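Local coordinates for protein cytochrome oxidase subunit II (Rhodothermus marinus, PDB 1W2L) that is the cytochrome c domain of a caa3 oxygen reductase, carrying electrons on a covalently attached heme c, probably to the copper A centre, at residues M3-Y13 and R86-Q97; G36-F44 and A50-R58. All coordinates share one frame; numbering follows the deposited sequence.

Contact 1 of 2, residues M3-Y13 and R86-Q97; sequences MPLAELGARLY and REVAALIEFIKQ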
loop_
_atom_site.group_PDB
_atom_site.type_symbol
_atom_site.label_atom_id
_atom_site.label_comp_id
_atom_site.label_asym_id
_atom_site.label_seq_id
_atom_site.Cartn_x
_atom_site.Cartn_y
_atom_site.Cartn_z
ATOM N N MET A 3 -12.910 1.687 17.227
ATOM C CA MET A 3 -11.506 2.094 17.231
ATOM C C MET A 3 -11.242 3.018 16.026
ATOM O O MET A 3 -11.720 2.680 14.949
ATOM C CB MET A 3 -10.602 0.871 17.241
ATOM C CG MET A 3 -9.219 1.031 16.656
ATOM S SD MET A 3 -8.280 -0.525 16.781
ATOM C CE MET A 3 -6.634 0.069 17.104
ATOM N N PRO A 4 -10.534 4.128 16.233
ATOM C CA PRO A 4 -10.174 5.050 15.150
ATOM C C PRO A 4 -9.406 4.411 14.015
ATOM O O PRO A 4 -8.586 3.523 14.202
ATOM C CB PRO A 4 -9.184 6.023 15.832
ATOM C CG PRO A 4 -9.660 6.058 17.256
ATOM C CD PRO A 4 -10.057 4.637 17.560
ATOM N N LEU A 5 -9.647 4.853 12.796
ATOM C CA LEU A 5 -9.115 4.154 11.633
ATOM C C LEU A 5 -7.615 4.135 11.625
ATOM O O LEU A 5 -7.070 3.119 11.259
ATOM C CB LEU A 5 -9.633 4.889 10.379
ATOM C CG LEU A 5 -11.073 4.564 9.975
ATOM C CD1 LEU A 5 -11.450 5.458 8.801
ATOM C CD2 LEU A 5 -11.263 3.098 9.640
ATOM N N ALA A 6 -6.875 5.178 11.946
ATOM C CA ALA A 6 -5.422 5.169 11.885
ATOM C C ALA A 6 -4.886 4.081 12.806
ATOM O O ALA A 6 -3.913 3.394 12.504
ATOM C CB ALA A 6 -4.889 6.554 12.281
ATOM N N GLU A 7 -5.528 3.913 13.960
ATOM C CA GLU A 7 -5.064 2.979 14.979
ATOM C C GLU A 7 -5.314 1.562 14.498
ATOM O O GLU A 7 -4.490 0.637 14.621
ATOM C CB GLU A 7 -5.732 3.255 16.334
ATOM C CG GLU A 7 -4.961 2.855 17.575
ATOM C CD GLU A 7 -5.829 2.763 18.818
ATOM O OE1 GLU A 7 -6.722 3.629 18.932
ATOM O OE2 GLU A 7 -5.643 1.864 19.673
ATOM N N LEU A 8 -6.517 1.353 13.932
ATOM C CA LEU A 8 -6.801 0.009 13.393
ATOM C C LEU A 8 -5.836 -0.249 12.238
ATOM O O LEU A 8 -5.351 -1.366 12.067
ATOM C CB LEU A 8 -8.229 -0.095 12.937
ATOM C CG LEU A 8 -8.723 -1.274 12.134
ATOM C CD1 LEU A 8 -8.549 -2.578 12.891
ATOM C CD2 LEU A 8 -10.162 -1.043 11.703
ATOM N N GLY A 9 -5.527 0.765 11.442
ATOM C CA GLY A 9 -4.639 0.513 10.330
ATOM C C GLY A 9 -3.234 0.139 10.746
ATOM O O GLY A 9 -2.595 -0.696 10.122
ATOM N N ALA A 10 -2.782 0.706 11.864
ATOM C CA ALA A 10 -1.465 0.301 12.395
ATOM C C ALA A 10 -1.469 -1.161 12.823
ATOM O O ALA A 10 -0.512 -1.936 12.625
ATOM C CB ALA A 10 -1.120 1.209 13.564
ATOM N N ARG A 11 -2.599 -1.585 13.431
ATOM C CA ARG A 11 -2.717 -2.983 13.814
ATOM C C ARG A 11 -2.747 -3.905 12.594
ATOM O O ARG A 11 -2.128 -4.953 12.601
ATOM C CB ARG A 11 -3.968 -3.223 14.654
ATOM C CG ARG A 11 -3.948 -2.635 16.028
ATOM C CD ARG A 11 -5.275 -3.108 16.704
ATOM N NE ARG A 11 -5.112 -2.842 18.106
ATOM C CZ ARG A 11 -5.099 -3.618 19.146
ATOM N NH1 ARG A 11 -5.260 -4.930 19.010
ATOM N NH2 ARG A 11 -4.919 -3.029 20.332
ATOM N N LEU A 12 -3.477 -3.532 11.554
ATOM C CA LEU A 12 -3.586 -4.335 10.337
ATOM C C LEU A 12 -2.252 -4.360 9.591
ATOM O O LEU A 12 -1.955 -5.386 8.983
ATOM C CB LEU A 12 -4.672 -3.788 9.443
ATOM C CG LEU A 12 -6.117 -3.920 9.969
ATOM C CD1 LEU A 12 -7.037 -3.066 9.129
ATOM C CD2 LEU A 12 -6.553 -5.374 9.983
ATOM N N TYR A 13 -1.496 -3.278 9.635
ATOM C CA TYR A 13 -0.183 -3.251 8.989
ATOM C C TYR A 13 0.675 -4.410 9.487
ATOM O O TYR A 13 1.468 -4.999 8.750
ATOM C CB TYR A 13 0.448 -1.888 9.264
ATOM C CG TYR A 13 1.920 -1.800 8.947
ATOM C CD1 TYR A 13 2.343 -1.699 7.642
ATOM C CD2 TYR A 13 2.863 -1.810 9.968
ATOM C CE1 TYR A 13 3.687 -1.617 7.335
ATOM C CE2 TYR A 13 4.216 -1.703 9.698
ATOM C CZ TYR A 13 4.632 -1.611 8.363
ATOM O OH TYR A 13 5.971 -1.515 8.087
ATOM N N ARG A 86 -13.927 -1.375 5.922
ATOM C CA ARG A 86 -13.334 -0.707 7.108
ATOM C C ARG A 86 -11.841 -0.966 7.132
ATOM O O ARG A 86 -11.064 -0.076 7.408
ATOM C CB ARG A 86 -14.012 -1.188 8.400
ATOM C CG ARG A 86 -13.424 -0.861 9.744
ATOM C CD ARG A 86 -14.325 -1.310 10.907
ATOM N NE ARG A 86 -13.736 -0.932 12.187
ATOM C CZ ARG A 86 -13.213 -0.794 13.359
ATOM N NH1 ARG A 86 -13.047 -1.852 14.195
ATOM N NH2 ARG A 86 -12.784 0.376 13.895
ATOM N N GLU A 87 -11.436 -2.210 6.860
ATOM C CA GLU A 87 -10.012 -2.557 6.906
ATOM C C GLU A 87 -9.252 -1.809 5.836
ATOM O O GLU A 87 -8.156 -1.349 6.102
ATOM C CB GLU A 87 -9.862 -4.067 6.701
ATOM C CG GLU A 87 -10.325 -4.855 7.935
ATOM C CD GLU A 87 -10.335 -6.361 7.707
ATOM O OE1 GLU A 87 -10.647 -6.787 6.564
ATOM O OE2 GLU A 87 -10.062 -7.151 8.644
ATOM N N VAL A 88 -9.793 -1.694 4.621
ATOM C CA VAL A 88 -9.084 -0.946 3.573
ATOM C C VAL A 88 -8.958 0.514 3.994
ATOM O O VAL A 88 -7.900 1.127 3.840
ATOM C CB VAL A 88 -9.788 -1.082 2.206
ATOM C CG1 VAL A 88 -9.168 -0.172 1.166
ATOM C CG2 VAL A 88 -9.718 -2.552 1.772
ATOM N N ALA A 89 -10.060 1.087 4.479
ATOM C CA ALA A 89 -10.032 2.474 4.885
ATOM C C ALA A 89 -8.978 2.703 5.978
ATOM O O ALA A 89 -8.267 3.730 5.978
ATOM C CB ALA A 89 -11.392 2.932 5.375
ATOM N N ALA A 90 -8.884 1.776 6.915
ATOM C CA ALA A 90 -7.933 1.865 8.016
ATOM C C ALA A 90 -6.503 1.784 7.537
ATOM O O ALA A 90 -5.667 2.588 7.919
ATOM C CB ALA A 90 -8.198 0.742 9.031
ATOM N N LEU A 91 -6.220 0.837 6.666
ATOM C CA LEU A 91 -4.877 0.728 6.107
ATOM C C LEU A 91 -4.501 2.004 5.388
ATOM O O LEU A 91 -3.382 2.472 5.461
ATOM C CB LEU A 91 -4.761 -0.476 5.163
ATOM C CG LEU A 91 -4.651 -1.828 5.877
ATOM C CD1 LEU A 91 -5.034 -2.946 4.943
ATOM C CD2 LEU A 91 -3.282 -2.086 6.459
ATOM N N ILE A 92 -5.430 2.559 4.611
ATOM C CA ILE A 92 -5.126 3.801 3.883
ATOM C C ILE A 92 -4.888 4.964 4.832
ATOM O O ILE A 92 -3.978 5.759 4.582
ATOM C CB ILE A 92 -6.195 4.021 2.806
ATOM C CG1 ILE A 92 -6.003 2.937 1.745
ATOM C CG2 ILE A 92 -6.081 5.423 2.221
ATOM C CD1 ILE A 92 -7.017 2.932 0.627
ATOM N N GLU A 93 -5.689 5.065 5.898
ATOM C CA GLU A 93 -5.447 6.132 6.868
ATOM C C GLU A 93 -4.043 6.019 7.470
ATOM O O GLU A 93 -3.311 7.002 7.624
ATOM C CB GLU A 93 -6.535 6.142 7.920
ATOM C CG GLU A 93 -7.805 6.776 7.390
ATOM C CD GLU A 93 -7.704 8.046 6.569
ATOM O OE1 GLU A 93 -8.024 8.002 5.359
ATOM O OE2 GLU A 93 -7.261 9.067 7.119
ATOM N N PHE A 94 -3.657 4.788 7.793
ATOM C CA PHE A 94 -2.311 4.564 8.325
ATOM C C PHE A 94 -1.252 4.940 7.295
ATOM O O PHE A 94 -0.281 5.642 7.600
ATOM C CB PHE A 94 -2.161 3.103 8.721
ATOM C CG PHE A 94 -0.764 2.706 9.139
ATOM C CD1 PHE A 94 -0.311 3.037 10.420
ATOM C CD2 PHE A 94 0.110 2.057 8.314
ATOM C CE1 PHE A 94 0.975 2.690 10.829
ATOM C CE2 PHE A 94 1.384 1.699 8.714
ATOM C CZ PHE A 94 1.838 2.014 9.979
ATOM N N ILE A 95 -1.432 4.523 6.042
ATOM C CA ILE A 95 -0.448 4.890 4.993
ATOM C C ILE A 95 -0.358 6.392 4.825
ATOM O O ILE A 95 0.772 6.889 4.703
ATOM C CB ILE A 95 -0.748 4.213 3.638
ATOM C CG1 ILE A 95 -0.592 2.715 3.755
ATOM C CG2 ILE A 95 0.076 4.807 2.511
ATOM C CD1 ILE A 95 -1.116 1.994 2.535
ATOM N N LYS A 96 -1.482 7.088 4.790
ATOM C CA LYS A 96 -1.450 8.522 4.488
ATOM C C LYS A 96 -0.629 9.295 5.478
ATOM O O LYS A 96 -0.102 10.352 5.126
ATOM C CB LYS A 96 -2.857 9.127 4.493
ATOM C CG LYS A 96 -3.698 8.777 3.299
ATOM C CD LYS A 96 -5.060 9.408 3.204
ATOM C CE LYS A 96 -5.453 10.426 4.227
ATOM N NZ LYS A 96 -6.930 10.687 3.911
ATOM N N GLN A 97 -0.579 8.800 6.711
ATOM C CA GLN A 97 0.200 9.531 7.701
ATOM C C GLN A 97 1.672 9.139 7.760
ATOM O O GLN A 97 2.445 9.670 8.571
ATOM C CB GLN A 97 -0.441 9.322 9.055
ATOM C CG GLN A 97 -1.433 8.248 9.324
ATOM C CD GLN A 97 -1.923 8.359 10.767
ATOM O OE1 GLN A 97 -1.587 7.554 11.634
ATOM N NE2 GLN A 97 -2.737 9.379 10.993
HETATM O O HOH W 1 -1.659 4.770 13.607
#
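Phe-94 and Ala-90, one helical turn apart, enter the helix 5-13 as two knobs, and Gly-9 belongs to the hole of each. The short helix axes approach to 6.9 Å and cross at -94°, a nearly perpendicular pairing of the N- and C-terminal helices that is a hallmark of the class I cytochrome c fold. Gly-9 lets the backbones meet: its CA lies 3.3 Å from Ala-90 O in a CA-H...O contact, and its CA is 4.2 Å from the CA of Leu-91. The CB of Ala-90 is ringed by Leu-5, Leu-8, Gly-9 and Leu-12, with Leu-8 CG at 3.7 Å.

Phe-94 has CG anti to its own N (chi1 173°), which swings the ring into the hole made by Ala-6, Gly-9, Ala-10 and Tyr-13. Gly-9 O lies over one ring face, while CD1 comes 3.6 Å from Ala-10 CA. Across the ring from CD1, CE2 sits above one face of the Tyr-13 ring, off toward the rim and 3.5 Å from CG of Tyr-13; the planes are inclined at 34°, so the pair is oblique. Tyr-13 OH is hydrogen-bonded to His-22 O, tying this end to the heme-binding loop.

Toward the other end, extended Arg-86 passes Leu-8 at about a right angle, and Leu-8 CD2 rests over the centre of its guanidinium, 3.5 Å from CZ. Leu-12 CD1 lies against the CB and CG of Glu-87, whose OE1 is taken by Ser-84 N.

One water donates to Ala-6 O at 2.9 Å and weakly to Gln-97 OE1, yet no direct hydrogen bond joins the helices. The chemistry therefore implies a union made by apolar shape fit, with charged and water-mediated groups at its margins.

Contact 2 of 2, residues G36-F44 and A50-R58; sequences GLYGSTRTF and AVADENYLR. With HEC (heme c), chain B; ACT (acetate ion), chain D.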
loop_
_atom_site.group_PDB
_atom_site.type_symbol
_atom_site.label_atom_id
_atom_site.label_comp_id
_atom_site.label_asym_id
_atom_site.label_seq_id
_atom_site.Cartn_x
_atom_site.Cartn_y
_atom_site.Cartn_z
ATOM N N GLY A 36 6.095 8.552 2.776
ATOM C CA GLY A 36 6.013 9.470 1.674
ATOM C C GLY A 36 5.190 8.975 0.486
ATOM O O GLY A 36 5.123 9.633 -0.575
ATOM N N LEU A 37 4.575 7.794 0.582
ATOM C CA LEU A 37 3.879 7.219 -0.536
ATOM C C LEU A 37 2.667 8.039 -0.963
ATOM O O LEU A 37 2.485 8.409 -2.119
ATOM C CB LEU A 37 3.455 5.777 -0.215
ATOM C CG LEU A 37 2.484 5.126 -1.169
ATOM C CD1 LEU A 37 3.005 5.150 -2.608
ATOM C CD2 LEU A 37 2.169 3.698 -0.736
ATOM N N TYR A 38 1.757 8.345 -0.028
ATOM C CA TYR A 38 0.552 9.073 -0.355
ATOM C C TYR A 38 0.886 10.460 -0.865
ATOM O O TYR A 38 1.556 11.220 -0.168
ATOM C CB TYR A 38 -0.365 9.162 0.862
ATOM C CG TYR A 38 -1.653 9.881 0.582
ATOM C CD1 TYR A 38 -2.636 9.341 -0.247
ATOM C CD2 TYR A 38 -1.958 11.127 1.122
ATOM C CE1 TYR A 38 -3.821 9.983 -0.518
ATOM C CE2 TYR A 38 -3.138 11.776 0.885
ATOM C CZ TYR A 38 -4.079 11.226 0.065
ATOM O OH TYR A 38 -5.242 11.894 -0.156
ATOM N N GLY A 39 0.378 10.746 -2.051
ATOM C CA GLY A 39 0.627 11.999 -2.740
ATOM C C GLY A 39 1.882 12.040 -3.570
ATOM O O GLY A 39 2.111 13.080 -4.183
ATOM N N SER A 40 2.624 10.942 -3.665
ATOM C CA SER A 40 3.801 10.844 -4.518
ATOM C C SER A 40 3.447 10.410 -5.922
ATOM O O SER A 40 2.365 9.867 -6.128
ATOM C CB SER A 40 4.817 9.888 -3.897
ATOM O OG SER A 40 4.390 8.544 -3.947
ATOM N N THR A 41 4.271 10.613 -6.924
ATOM C CA THR A 41 4.064 10.099 -8.281
ATOM C C THR A 41 4.686 8.704 -8.405
ATOM O O THR A 41 5.786 8.509 -7.906
ATOM C CB THR A 41 4.665 11.073 -9.316
ATOM O OG1 THR A 41 3.866 12.261 -9.264
ATOM C CG2 THR A 41 4.567 10.555 -10.725
ATOM N N ARG A 42 3.970 7.765 -8.994
ATOM C CA ARG A 42 4.403 6.412 -9.251
ATOM C C ARG A 42 4.616 6.175 -10.747
ATOM O O ARG A 42 3.808 6.621 -11.551
ATOM C CB ARG A 42 3.409 5.385 -8.711
ATOM C CG ARG A 42 2.821 5.663 -7.364
ATOM C CD ARG A 42 3.786 6.001 -6.273
ATOM N NE ARG A 42 4.724 4.956 -5.949
ATOM C CZ ARG A 42 6.027 4.961 -5.923
ATOM N NH1 ARG A 42 6.661 3.847 -5.558
ATOM N NH2 ARG A 42 6.737 6.047 -6.254
ATOM N N THR A 43 5.647 5.422 -11.065
ATOM C CA THR A 43 5.883 4.965 -12.434
ATOM C C THR A 43 5.702 3.458 -12.484
ATOM O O THR A 43 6.297 2.768 -11.632
ATOM C CB THR A 43 7.291 5.337 -12.923
ATOM O OG1 THR A 43 7.355 6.761 -12.851
ATOM C CG2 THR A 43 7.485 4.894 -14.374
ATOM N N PHE A 44 4.952 2.955 -13.433
ATOM C CA PHE A 44 4.683 1.527 -13.539
ATOM C C PHE A 44 5.552 0.833 -14.550
ATOM O O PHE A 44 6.280 1.439 -15.323
ATOM C CB PHE A 44 3.185 1.353 -13.860
ATOM C CG PHE A 44 2.330 2.059 -12.841
ATOM C CD1 PHE A 44 2.362 1.663 -11.536
ATOM C CD2 PHE A 44 1.542 3.116 -13.204
ATOM C CE1 PHE A 44 1.628 2.330 -10.588
ATOM C CE2 PHE A 44 0.769 3.799 -12.271
ATOM C CZ PHE A 44 0.830 3.385 -10.951
ATOM N N ALA A 50 1.191 7.675 -12.380
ATOM C CA ALA A 50 -0.017 8.110 -11.720
ATOM C C ALA A 50 0.353 8.645 -10.351
ATOM O O ALA A 50 1.339 8.217 -9.752
ATOM C CB ALA A 50 -1.016 6.982 -11.497
ATOM N N VAL A 51 -0.501 9.486 -9.817
ATOM C CA VAL A 51 -0.317 9.901 -8.433
ATOM C C VAL A 51 -0.936 8.913 -7.488
ATOM O O VAL A 51 -1.953 8.265 -7.760
ATOM C CB VAL A 51 -0.882 11.306 -8.239
ATOM C CG1 VAL A 51 -2.359 11.445 -8.029
ATOM C CG2 VAL A 51 -0.060 12.031 -7.172
ATOM N N ALA A 52 -0.259 8.711 -6.354
ATOM C CA ALA A 52 -0.740 7.830 -5.312
ATOM C C ALA A 52 -1.787 8.517 -4.445
ATOM O O ALA A 52 -1.531 8.980 -3.339
ATOM C CB ALA A 52 0.420 7.274 -4.475
ATOM N N ASP A 53 -2.992 8.546 -4.979
ATOM C CA ASP A 53 -4.184 9.052 -4.291
ATOM C C ASP A 53 -4.931 7.875 -3.639
ATOM O O ASP A 53 -4.483 6.740 -3.649
ATOM C CB ASP A 53 -5.036 9.857 -5.252
ATOM C CG ASP A 53 -5.536 9.092 -6.447
ATOM O OD1 ASP A 53 -5.478 7.858 -6.481
ATOM O OD2 ASP A 53 -6.038 9.759 -7.397
ATOM N N GLU A 54 -6.048 8.208 -2.999
ATOM C CA GLU A 54 -6.792 7.192 -2.270
ATOM C C GLU A 54 -7.197 6.036 -3.157
ATOM O O GLU A 54 -7.086 4.856 -2.784
ATOM C CB GLU A 54 -8.033 7.800 -1.642
ATOM C CG GLU A 54 -8.646 7.150 -0.466
ATOM C CD GLU A 54 -8.857 7.976 0.797
ATOM O OE1 GLU A 54 -8.187 9.018 1.075
ATOM O OE2 GLU A 54 -9.680 7.618 1.639
ATOM N N ASN A 55 -7.701 6.363 -4.373
ATOM C CA ASN A 55 -8.087 5.317 -5.303
ATOM C C ASN A 55 -6.927 4.430 -5.701
ATOM O O ASN A 55 -7.078 3.200 -5.857
ATOM C CB ASN A 55 -8.747 5.892 -6.546
ATOM C CG ASN A 55 -10.193 6.261 -6.290
ATOM O OD1 ASN A 55 -10.782 5.763 -5.371
ATOM N ND2 ASN A 55 -10.719 7.132 -7.069
ATOM N N TYR A 56 -5.749 5.005 -5.906
ATOM C CA TYR A 56 -4.600 4.177 -6.229
ATOM C C TYR A 56 -4.238 3.238 -5.096
ATOM O O TYR A 56 -3.892 2.079 -5.329
ATOM C CB TYR A 56 -3.396 5.068 -6.608
ATOM C CG TYR A 56 -2.116 4.264 -6.667
ATOM C CD1 TYR A 56 -1.895 3.434 -7.755
ATOM C CD2 TYR A 56 -1.191 4.263 -5.668
ATOM C CE1 TYR A 56 -0.756 2.662 -7.842
ATOM C CE2 TYR A 56 -0.043 3.492 -5.745
ATOM C CZ TYR A 56 0.175 2.685 -6.836
ATOM O OH TYR A 56 1.289 1.907 -6.943
ATOM N N LEU A 57 -4.274 3.722 -3.871
ATOM C CA LEU A 57 -3.970 2.867 -2.733
ATOM C C LEU A 57 -4.992 1.739 -2.639
ATOM O O LEU A 57 -4.648 0.588 -2.405
ATOM C CB LEU A 57 -3.890 3.686 -1.454
ATOM C CG LEU A 57 -2.796 4.748 -1.409
ATOM C CD1 LEU A 57 -2.858 5.523 -0.089
ATOM C CD2 LEU A 57 -1.433 4.125 -1.602
ATOM N N ARG A 58 -6.265 2.064 -2.818
ATOM C CA ARG A 58 -7.348 1.089 -2.755
ATOM C C ARG A 58 -7.139 0.034 -3.831
ATOM O O ARG A 58 -7.260 -1.180 -3.549
ATOM C CB ARG A 58 -8.742 1.778 -2.819
ATOM C CG ARG A 58 -9.968 0.918 -2.798
ATOM C CD ARG A 58 -11.206 1.838 -3.053
ATOM N NE ARG A 58 -12.302 0.856 -3.111
ATOM C CZ ARG A 58 -12.932 0.301 -2.125
ATOM N NH1 ARG A 58 -12.563 0.667 -0.885
ATOM N NH2 ARG A 58 -13.920 -0.589 -2.353
HETATM FE FE HEC B . 2.215 -4.374 -1.038
HETATM C CHA HEC B . 2.948 -2.446 -3.760
HETATM C CHB HEC B . -0.042 -2.039 -0.003
HETATM C CHC HEC B . 1.432 -6.343 1.609
HETATM C CHD HEC B . 4.740 -6.516 -1.889
HETATM N NA HEC B . 1.569 -2.599 -1.765
HETATM C C1A HEC B . 1.981 -1.985 -2.932
HETATM C C2A HEC B . 1.373 -0.679 -2.965
HETATM C C3A HEC B . 0.503 -0.588 -1.950
HETATM C C4A HEC B . 0.615 -1.802 -1.157
HETATM C CMA HEC B . -0.358 0.604 -1.533
HETATM C CAA HEC B . 1.775 0.401 -3.977
HETATM C CBA HEC B . 3.045 1.035 -3.414
HETATM C CGA HEC B . 3.717 2.170 -4.258
HETATM O O1A HEC B . 4.826 2.448 -3.872
HETATM O O2A HEC B . 3.094 2.617 -5.258
HETATM N NB HEC B . 0.941 -4.210 0.517
HETATM C C1B HEC B . 0.158 -3.176 0.762
HETATM C C2B HEC B . -0.605 -3.387 2.014
HETATM C C3B HEC B . -0.231 -4.644 2.422
HETATM C C4B HEC B . 0.756 -5.150 1.526
HETATM C CMB HEC B . -1.514 -2.417 2.648
HETATM C CAB HEC B . -0.718 -5.417 3.625
HETATM C CBB HEC B . -2.261 -5.541 3.584
HETATM N NC HEC B . 2.889 -6.097 -0.307
HETATM C C1C HEC B . 2.421 -6.740 0.838
HETATM C C2C HEC B . 3.251 -7.957 1.027
HETATM C C3C HEC B . 4.154 -7.995 0.053
HETATM C C4C HEC B . 3.942 -6.861 -0.801
HETATM C CMC HEC B . 3.034 -8.907 2.205
HETATM C CAC HEC B . 5.357 -8.936 -0.099
HETATM C CBC HEC B . 5.081 -10.417 -0.213
HETATM N ND HEC B . 3.540 -4.473 -2.557
HETATM C C1D HEC B . 4.519 -5.411 -2.701
HETATM C C2D HEC B . 5.344 -5.104 -3.847
HETATM C C3D HEC B . 4.810 -3.994 -4.354
HETATM C C4D HEC B . 3.696 -3.581 -3.585
HETATM C CMD HEC B . 6.511 -5.890 -4.274
HETATM C CAD HEC B . 5.329 -3.212 -5.623
HETATM C CBD HEC B . 4.824 -3.839 -6.921
HETATM C CGD HEC B . 3.401 -3.473 -7.174
HETATM O O1D HEC B . 2.490 -4.349 -7.115
HETATM O O2D HEC B . 3.126 -2.257 -7.405
HETATM C C ACT D . -7.176 11.652 -3.072
HETATM O O ACT D . -6.484 10.937 -2.298
HETATM O OXT ACT D . -7.878 11.388 -4.035
HETATM C CH3 ACT D . -7.139 13.168 -2.707
#
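Arg-42 and Ala-50 form the antiparallel hydrogen-bonded pair of a short hairpin; Thr-41 and Val-51 are its non-hydrogen-bonded pair. Beyond the strands, Ala-52 N donates to Ser-40 O, and Ala-52 O accepts from Gly-39 N in the type II turn 37-40.

The side chain of Arg-42 leaves this hairpin for the heme. CB lies 3.7 Å from Ala-50 O, CG is 3.9 Å from Tyr-56 CE2, and CD passes 4.0 Å from Ala-52 CB. Bends at chi2 (-50°) and chi3 (-63°) fold the chain back so that NE donates to heme O2A at 2.9 Å (166° at the hydrogen). CZ lies 3.5 Å from heme O1A. NH1 is close to heme O1A, but is also modelled with a covalent link to a Tris molecule, probably from the crystallisation liquor. NH2 turns back to its own strand and donates to Thr-41 O at 3.1 Å.

Tyr-56 OH donates to the same O2A at 2.6 Å, near the plane of its ring, so two donors grip one propionate oxygen. The rings of Phe-44 and Tyr-56 meet obliquely, CZ of Phe-44 lying 3.6 Å from CE1 of Tyr-56. Tyr-38 OH and Glu-54 N both donate to one oxygen of an acetate, probably also from the liquor.

Asp-53 caps helix 54-62 by accepting from Tyr-56 N. Leu-37 CD2 meets Leu-57 CD2 beside the heme, and these leucines reach Ile-95 and Ile-92, respectively, of helix 85-96. The hairpin and turn thus lie along the start of helix 54-62, with helix 85-96 packed against the turn and helix 54-62.

The two contacts have centres about 17 Å apart and are joined by helix 85-96, which belongs to contact 1 and touches the segments of contact 2: one part of its surface takes helix 5-15, while another faces residues 36-44 and 50-58. Lys-96 CG packs 3.6 Å from Tyr-38 CG, and Ile-92 CD1 lies 3.6 Å from Arg-58 N. Lys-96 NZ also makes a long, weak ion pair with Glu-54 OE1 at 3.5 Å. The two contacts reach the heme in different ways. Contact 1 touches it through Leu-91, and its Tyr-13 side chain is about 4 Å from that of the covalently attached Cys-18; contact 2 supplies polar partners to a propionate.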